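Local structure of uncharacterized ATP-binding protein MJ1010 (Methanocaldococcus jannaschii DSM 2661, 3BJO) at residues 57-62 with 87-92; 13-18 with 93-98; 53-58 with 97-102. The protein is of unknown function but probably binds ATP, the part described here being its C-terminal domain, probably of helix-turn-helix type. All coordinates share one frame; numbering follows the deposited sequence.

Contact 1. Residues 57-62 with 87-92; sequences KYEIEV and TLKPQS. With FMT (formic acid), chain B.
Ile60 and Leu88 are the hydrogen-bonded pair of a short antiparallel ladder. Ile60 N gives its hydrogen to Leu88 O at 2.8 Å, and the return bond from Leu88 N to Ile60 O is 2.7 Å. Glu61 and Thr87 form the adjoining non-hydrogen-bonded pair, and Glu59 CA lies close enough to Leu88 O for a CA-H...O contact.

Among the polar side chains, Thr87 OG1 donates to Glu59 OE2 over 2.7 Å, reaching the carboxylate oxygen on its anti side and 20° out of plane. Glu59 swings its chain away from its own backbone N (chi1 -175°) and runs extended to Thr87; the same OE2 also takes a salt bridge from Arg85 NE. Lys89 meets Glu59 through carbon, its CE lying 3.5 Å from Glu59 CD. Lys89 NZ is 4.4 Å from Glu59 OE2, beyond a salt bridge, although the opposite charges probably still attract, and the lysine makes a cation-pi interaction with Tyr82.

The apolar contacts lie at the two ends. Pro90 CD sits over one face of the Tyr58 ring, a CH-pi contact 4.0 Å from the centroid, and Lys89 CD approaches the ring obliquely at CE2. Trp96 meets Tyr58 edge-to-face. At the far end Val62 CG1 fits against Leu88 CG at 3.7 Å, the two side chains roughly perpendicular.

A formic acid molecule, probably from the crystallisation liquor, accepts an almost straight hydrogen bond of 2.9 Å from Glu61 N to its O1.

Together with strand 79-82 on the other side of strand 87-90, the pairing makes a three-stranded antiparallel sheet beside helices, an arrangement consistent with a winged helix, in which strands 79-82 and 87-90 would be the hairpin of the wing.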
# COMPACT_ATOMS: atom_id res chain seq x y z
N LYS A 57 -2.84 3.61 11.99
CA LYS A 57 -2.47 5.00 11.80
C LYS A 57 -2.43 5.36 10.35
O LYS A 57 -1.84 4.64 9.55
CB LYS A 57 -1.10 5.26 12.41
CG LYS A 57 -0.93 6.69 12.87
CD LYS A 57 0.54 6.93 13.22
CE LYS A 57 0.74 8.31 13.83
NZ LYS A 57 -0.01 9.40 13.14
N TYR A 58 -3.07 6.48 9.98
CA TYR A 58 -3.24 6.82 8.57
C TYR A 58 -1.93 7.26 7.96
O TYR A 58 -1.65 6.97 6.81
CB TYR A 58 -4.32 7.91 8.37
CG TYR A 58 -4.72 8.19 6.93
CD1 TYR A 58 -5.45 7.29 6.20
CD2 TYR A 58 -4.41 9.42 6.33
CE1 TYR A 58 -5.86 7.55 4.86
CE2 TYR A 58 -4.82 9.72 5.00
CZ TYR A 58 -5.53 8.76 4.27
OH TYR A 58 -5.92 9.02 2.95
N GLU A 59 -1.10 7.92 8.76
CA GLU A 59 0.11 8.55 8.25
C GLU A 59 1.34 7.96 8.91
O GLU A 59 1.48 8.02 10.14
CB GLU A 59 0.05 10.07 8.48
CG GLU A 59 1.24 10.82 7.87
CD GLU A 59 1.16 12.35 8.08
OE1 GLU A 59 0.46 12.83 9.02
OE2 GLU A 59 1.83 13.08 7.30
N ILE A 60 2.24 7.42 8.09
CA ILE A 60 3.41 6.67 8.59
C ILE A 60 4.77 7.28 8.22
O ILE A 60 5.00 7.63 7.08
CB ILE A 60 3.35 5.18 8.16
CG1 ILE A 60 2.14 4.46 8.81
CG2 ILE A 60 4.69 4.40 8.52
CD1 ILE A 60 2.15 4.40 10.37
N GLU A 61 5.67 7.36 9.18
CA GLU A 61 7.04 7.86 8.92
C GLU A 61 7.86 6.98 7.98
O GLU A 61 7.95 5.75 8.18
CB GLU A 61 7.76 8.04 10.23
CG GLU A 61 7.22 9.26 11.02
CD GLU A 61 7.64 9.25 12.45
OE1 GLU A 61 8.32 8.31 12.88
OE2 GLU A 61 7.30 10.20 13.18
N VAL A 62 8.47 7.60 6.96
CA VAL A 62 9.25 6.81 5.99
C VAL A 62 10.43 6.07 6.67
O VAL A 62 10.91 5.08 6.15
CB VAL A 62 9.81 7.65 4.83
CG1 VAL A 62 8.70 8.25 4.01
CG2 VAL A 62 10.78 8.75 5.32
N THR A 87 6.83 11.35 5.48
CA THR A 87 5.72 10.44 5.81
C THR A 87 5.08 9.86 4.54
O THR A 87 5.31 10.35 3.41
CB THR A 87 4.64 11.13 6.70
OG1 THR A 87 4.04 12.19 5.95
CG2 THR A 87 5.23 11.74 8.02
N LEU A 88 4.27 8.82 4.73
CA LEU A 88 3.57 8.17 3.66
C LEU A 88 2.12 8.06 4.14
O LEU A 88 1.86 8.00 5.38
CB LEU A 88 4.17 6.77 3.46
CG LEU A 88 5.57 6.65 2.87
CD1 LEU A 88 6.32 5.45 3.54
CD2 LEU A 88 5.43 6.45 1.34
N LYS A 89 1.18 8.03 3.19
CA LYS A 89 -0.23 7.78 3.52
C LYS A 89 -0.78 6.86 2.44
O LYS A 89 -0.24 6.86 1.35
CB LYS A 89 -1.07 9.09 3.52
CG LYS A 89 -0.74 10.12 4.63
CD LYS A 89 -1.63 11.42 4.49
CE LYS A 89 -1.29 12.48 5.56
NZ LYS A 89 -2.09 13.77 5.37
N PRO A 90 -1.88 6.12 2.71
CA PRO A 90 -2.54 5.39 1.62
C PRO A 90 -3.01 6.35 0.53
O PRO A 90 -3.27 7.52 0.81
CB PRO A 90 -3.74 4.72 2.31
CG PRO A 90 -3.37 4.66 3.77
CD PRO A 90 -2.55 5.93 4.01
N GLN A 91 -3.09 5.89 -0.72
CA GLN A 91 -3.43 6.82 -1.81
C GLN A 91 -4.85 7.26 -1.77
O GLN A 91 -5.20 8.24 -2.41
CB GLN A 91 -3.11 6.28 -3.19
CG GLN A 91 -1.67 6.45 -3.52
CD GLN A 91 -1.41 6.60 -4.98
OE1 GLN A 91 -2.36 6.70 -5.78
NE2 GLN A 91 -0.11 6.64 -5.36
N SER A 92 -5.68 6.56 -1.00
CA SER A 92 -7.08 6.98 -0.77
C SER A 92 -7.58 6.30 0.48
O SER A 92 -6.89 5.42 1.00
CB SER A 92 -7.98 6.65 -1.97
OG SER A 92 -8.37 5.30 -1.94
C FMT B . 4.35 7.49 12.59
O1 FMT B . 4.89 6.66 11.85
O2 FMT B . 3.82 8.52 12.19

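Contact 2. Residues 13-18 with 93-98; sequences MDEISK and FLVWNA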
# COMPACT_ATOMS: atom_id res chain seq x y z
N MSE A 13 -15.28 -2.43 -1.53
CA MSE A 13 -15.11 -3.84 -1.90
C MSE A 13 -14.19 -4.02 -3.10
O MSE A 13 -13.32 -4.90 -3.11
CB MSE A 13 -16.47 -4.50 -2.21
CG MSE A 13 -17.43 -4.64 -1.03
SE MSE A 13 -16.61 -5.30 0.69
CE MSE A 13 -15.94 -7.06 0.09
N ASP A 14 -14.39 -3.22 -4.13
CA ASP A 14 -13.51 -3.23 -5.28
C ASP A 14 -12.04 -3.06 -4.87
O ASP A 14 -11.19 -3.72 -5.42
CB ASP A 14 -13.90 -2.10 -6.25
CG ASP A 14 -13.03 -2.04 -7.49
OD1 ASP A 14 -13.10 -3.00 -8.31
OD2 ASP A 14 -12.32 -1.00 -7.66
N GLU A 15 -11.76 -2.14 -3.93
CA GLU A 15 -10.39 -1.83 -3.61
C GLU A 15 -9.84 -2.96 -2.79
O GLU A 15 -8.68 -3.24 -2.86
CB GLU A 15 -10.25 -0.51 -2.84
CG GLU A 15 -8.77 -0.26 -2.27
CD GLU A 15 -7.67 -0.40 -3.33
OE1 GLU A 15 -7.93 -0.11 -4.53
OE2 GLU A 15 -6.55 -0.85 -2.99
N ILE A 16 -10.68 -3.63 -2.00
CA ILE A 16 -10.30 -4.85 -1.31
C ILE A 16 -9.86 -5.95 -2.29
O ILE A 16 -8.83 -6.60 -2.07
CB ILE A 16 -11.40 -5.36 -0.30
CG1 ILE A 16 -11.41 -4.46 0.95
CG2 ILE A 16 -11.14 -6.84 0.13
CD1 ILE A 16 -12.56 -4.68 1.90
N SER A 17 -10.63 -6.18 -3.36
CA SER A 17 -10.25 -7.16 -4.36
C SER A 17 -8.94 -6.75 -4.99
O SER A 17 -8.08 -7.58 -5.24
CB SER A 17 -11.30 -7.27 -5.49
OG SER A 17 -12.57 -7.45 -4.92
N LYS A 18 -8.79 -5.46 -5.27
CA LYS A 18 -7.57 -4.97 -5.89
C LYS A 18 -6.34 -5.19 -5.01
O LYS A 18 -5.28 -5.59 -5.47
CB LYS A 18 -7.72 -3.49 -6.26
CG LYS A 18 -8.40 -3.29 -7.62
CD LYS A 18 -8.74 -1.82 -7.92
CE LYS A 18 -9.57 -1.80 -9.21
NZ LYS A 18 -10.46 -0.58 -9.43
N PHE A 93 -8.75 6.70 0.98
CA PHE A 93 -9.30 6.05 2.18
C PHE A 93 -9.80 4.64 1.83
O PHE A 93 -9.97 3.80 2.75
CB PHE A 93 -10.44 6.85 2.84
CG PHE A 93 -10.09 8.27 3.23
CD1 PHE A 93 -9.31 8.54 4.38
CD2 PHE A 93 -10.55 9.36 2.46
CE1 PHE A 93 -8.99 9.86 4.75
CE2 PHE A 93 -10.24 10.71 2.85
CZ PHE A 93 -9.46 10.94 3.99
N LEU A 94 -10.06 4.39 0.54
CA LEU A 94 -10.43 3.03 0.08
C LEU A 94 -9.23 2.11 0.27
O LEU A 94 -9.40 0.96 0.70
CB LEU A 94 -10.83 3.00 -1.42
CG LEU A 94 -11.93 3.94 -1.94
CD1 LEU A 94 -12.08 3.87 -3.49
CD2 LEU A 94 -13.29 3.57 -1.29
N VAL A 95 -8.04 2.61 -0.07
CA VAL A 95 -6.81 1.86 0.12
C VAL A 95 -6.64 1.62 1.62
O VAL A 95 -6.38 0.49 2.01
CB VAL A 95 -5.54 2.55 -0.52
CG1 VAL A 95 -4.31 1.74 -0.16
CG2 VAL A 95 -5.69 2.68 -2.11
N TRP A 96 -6.77 2.66 2.45
CA TRP A 96 -6.67 2.48 3.91
C TRP A 96 -7.59 1.41 4.46
O TRP A 96 -7.18 0.49 5.20
CB TRP A 96 -6.91 3.81 4.66
CG TRP A 96 -6.41 3.81 6.08
CD1 TRP A 96 -5.24 3.27 6.57
CD2 TRP A 96 -7.07 4.39 7.21
NE1 TRP A 96 -5.14 3.47 7.94
CE2 TRP A 96 -6.24 4.16 8.36
CE3 TRP A 96 -8.28 5.09 7.37
CZ2 TRP A 96 -6.59 4.62 9.64
CZ3 TRP A 96 -8.64 5.52 8.65
CH2 TRP A 96 -7.79 5.29 9.77
N ASN A 97 -8.88 1.53 4.12
CA ASN A 97 -9.85 0.56 4.56
C ASN A 97 -9.43 -0.85 4.13
O ASN A 97 -9.52 -1.80 4.89
CB ASN A 97 -11.23 0.88 4.00
CG ASN A 97 -12.26 -0.13 4.45
OD1 ASN A 97 -12.59 -0.21 5.65
ND2 ASN A 97 -12.71 -0.99 3.51
N ALA A 98 -9.01 -1.00 2.87
CA ALA A 98 -8.62 -2.33 2.38
C ALA A 98 -7.45 -2.91 3.23
O ALA A 98 -7.48 -4.08 3.68
CB ALA A 98 -8.26 -2.21 0.91
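Glu15 bends its side chain against the backbone of Leu94. These are van der Waals contacts between two helix faces, and the nearest is Glu15 CG to Leu94 O at 3.3 Å. Behind it, Glu15 CB meets Leu94 CB at 3.8 Å. The chain leaves with CG anti to the backbone N (chi1 171°) and then turns at chi2 (51°), which lays the carboxylate alongside Val95, where OE2 comes 3.7 Å from the CG2 methyl. Glu15 CG also touches Ala98 CB.

The next residue, Ile16, carries the rest of the apolar contact. Its CG1 rests on Ala98, 3.8 Å from CA and 3.9 Å from CB, and the small alanine lets the backbones come close, with the CA atoms of Ile16 and Ala98 4.8 Å apart. The CD1 methyl of Ile16 reaches the amide ND2 of Asn97, and beyond this contact the same side chain packs on Arg101 and Val102. Asn97 spends its OD1 on Arg101 NH2 in its own helix.

Helices 13-18 and 93-98 approach to 8.5 Å between axes and cross at -63°, a steep angle that confines contact to a short patch. Leu11, Leu12 and Leu19 of helix 3-24 extend it toward both ends of the crossing.

The chemistry is that of a small van der Waals patch of methylenes, methyls and a backbone carbonyl, with neither hydrogen bond nor salt bridge between the two segments, so close fit rather than polar pairing joins the helices here.

Contact 3. Residues 53-58 with 97-102; sequences LFKGKY and NAIKRV
Lys55 lays the start of its side chain over Ile99, CG lying 4.1 Å from the CG2 methyl and equally 4.1 Å from the carbonyl oxygen Ile99 O. The two side chains pass at a slant, and beyond CG the lysine bends at chi3 (75°). Its ammonium NZ goes on to bond Leu103 O at the chain terminus, so the carbon part of the lysine covers the isoleucine while the charged tip holds the last residue of the chain.

The other branch of Ile99 belongs to Phe54. The CD1 methyl meets Phe54 CB at 4.2 Å, a loose apolar touch, and the phenyl ring itself leads off from the helix into the interior, where it packs on Ile60. At the edge of this ring, and in its plane, lies the backbone oxygen Tyr58 O, from the far end of the same segment. Ile99 thus touches two successive residues of segment 53-58, one branch to each.

Lys100 supplies the remaining contact by passing along the backbone of Lys55. Its CE lies 3.7 Å from Lys55 O and its CG 3.9 Å from the same oxygen; these are van der Waals contacts of methylenes with a carbonyl oxygen. The bend at chi3 (88°) carries the chain round this carbonyl, and the lysine makes a cation-pi interaction with Trp96. The carbonyl before it, Phe54 O, accepts a hydrogen bond from Trp96 NE1.

Segment 53-58 links helix 44-52 to strand 60-61, and it rests against the last turn of helix 93-102, whose other flank is covered by Glu15 and Ile16 of helix 3-24; the Phe54 ring packs against Leu88 and Pro90 of strand 87-90.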
# COMPACT_ATOMS: atom_id res chain seq x y z
N LEU A 53 1.65 -1.44 9.12
CA LEU A 53 1.87 -0.25 9.97
C LEU A 53 0.68 0.71 9.86
O LEU A 53 0.36 1.45 10.79
CB LEU A 53 3.17 0.47 9.59
CG LEU A 53 4.51 -0.17 9.99
CD1 LEU A 53 5.72 0.64 9.42
CD2 LEU A 53 4.66 -0.31 11.53
N PHE A 54 0.01 0.65 8.72
CA PHE A 54 -1.10 1.55 8.46
C PHE A 54 -2.40 1.04 9.07
O PHE A 54 -3.45 1.68 8.94
CB PHE A 54 -1.27 1.70 6.94
CG PHE A 54 -0.15 2.50 6.28
CD1 PHE A 54 -0.26 3.89 6.13
CD2 PHE A 54 1.03 1.87 5.88
CE1 PHE A 54 0.80 4.65 5.56
CE2 PHE A 54 2.09 2.63 5.28
CZ PHE A 54 1.96 4.02 5.12
N LYS A 55 -2.36 -0.11 9.76
CA LYS A 55 -3.59 -0.64 10.37
C LYS A 55 -4.08 0.25 11.50
O LYS A 55 -5.27 0.46 11.65
CB LYS A 55 -3.44 -2.09 10.84
CG LYS A 55 -3.58 -3.11 9.67
CD LYS A 55 -3.13 -4.49 10.10
CE LYS A 55 -4.19 -5.12 10.99
NZ LYS A 55 -3.65 -6.28 11.71
N GLY A 56 -3.17 0.83 12.26
CA GLY A 56 -3.59 1.69 13.33
C GLY A 56 -3.31 3.18 13.16
O GLY A 56 -3.51 3.93 14.11
N LYS A 57 -2.84 3.61 11.99
CA LYS A 57 -2.47 5.00 11.80
C LYS A 57 -2.43 5.36 10.35
O LYS A 57 -1.84 4.64 9.55
CB LYS A 57 -1.10 5.26 12.41
CG LYS A 57 -0.93 6.69 12.87
CD LYS A 57 0.54 6.93 13.22
CE LYS A 57 0.74 8.31 13.83
NZ LYS A 57 -0.01 9.40 13.14
N TYR A 58 -3.07 6.48 9.98
CA TYR A 58 -3.24 6.82 8.57
C TYR A 58 -1.93 7.26 7.96
O TYR A 58 -1.65 6.97 6.81
CB TYR A 58 -4.32 7.91 8.37
CG TYR A 58 -4.72 8.19 6.93
CD1 TYR A 58 -5.45 7.29 6.20
CD2 TYR A 58 -4.41 9.42 6.33
CE1 TYR A 58 -5.86 7.55 4.86
CE2 TYR A 58 -4.82 9.72 5.00
CZ TYR A 58 -5.53 8.76 4.27
OH TYR A 58 -5.92 9.02 2.95
N ASN A 97 -8.88 1.53 4.12
CA ASN A 97 -9.85 0.56 4.56
C ASN A 97 -9.43 -0.85 4.13
O ASN A 97 -9.52 -1.80 4.89
CB ASN A 97 -11.23 0.88 4.00
CG ASN A 97 -12.26 -0.13 4.45
OD1 ASN A 97 -12.59 -0.21 5.65
ND2 ASN A 97 -12.71 -0.99 3.51
N ALA A 98 -9.01 -1.00 2.87
CA ALA A 98 -8.62 -2.33 2.38
C ALA A 98 -7.45 -2.91 3.23
O ALA A 98 -7.48 -4.08 3.68
CB ALA A 98 -8.26 -2.21 0.91
N ILE A 99 -6.42 -2.11 3.49
CA ILE A 99 -5.34 -2.56 4.36
C ILE A 99 -5.88 -3.09 5.72
O ILE A 99 -5.49 -4.18 6.21
CB ILE A 99 -4.29 -1.43 4.60
CG1 ILE A 99 -3.52 -1.14 3.32
CG2 ILE A 99 -3.34 -1.78 5.80
CD1 ILE A 99 -2.82 0.25 3.34
N LYS A 100 -6.76 -2.33 6.34
CA LYS A 100 -7.32 -2.66 7.66
C LYS A 100 -8.20 -3.93 7.62
O LYS A 100 -8.32 -4.65 8.60
CB LYS A 100 -8.16 -1.49 8.19
CG LYS A 100 -7.39 -0.16 8.43
CD LYS A 100 -8.34 1.02 8.73
CE LYS A 100 -8.65 1.13 10.22
NZ LYS A 100 -9.16 2.50 10.60
N ARG A 101 -8.85 -4.15 6.48
CA ARG A 101 -9.71 -5.32 6.31
C ARG A 101 -8.93 -6.58 5.92
O ARG A 101 -9.34 -7.67 6.24
CB ARG A 101 -10.77 -5.05 5.23
CG ARG A 101 -12.18 -4.87 5.76
CD ARG A 101 -12.42 -3.54 6.40
NE ARG A 101 -12.12 -3.54 7.83
CZ ARG A 101 -11.94 -2.45 8.59
NH1 ARG A 101 -11.66 -2.58 9.88
NH2 ARG A 101 -12.01 -1.21 8.06
N VAL A 102 -7.82 -6.41 5.22
CA VAL A 102 -7.11 -7.54 4.58
C VAL A 102 -5.89 -7.96 5.40
O VAL A 102 -5.62 -9.15 5.53
CB VAL A 102 -6.72 -7.21 3.09
CG1 VAL A 102 -5.86 -8.29 2.44
CG2 VAL A 102 -7.96 -6.96 2.26

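In the fold
The three contacts follow helix 93-102 and the strand that leads into it. Contact 1 pairs strands 60-61 and 87-90, and contacts 2 and 3 use successive, overlapping parts of the helix, sharing Asn97 and Ala98. Contacts 1 and 3 share Lys57 and Tyr58, their centres about 10 Å apart; contacts 2 and 3 are also about 10 Å apart, contacts 1 and 2 about 15 Å. Along the chain, contact 1 nests inside the long loop closed by contact 2. Trp96 and Phe54 bridge the groups, so the C-terminal helix joins the N-terminal helix 3-24 to the three-stranded sheet and ties both chain ends into one domain.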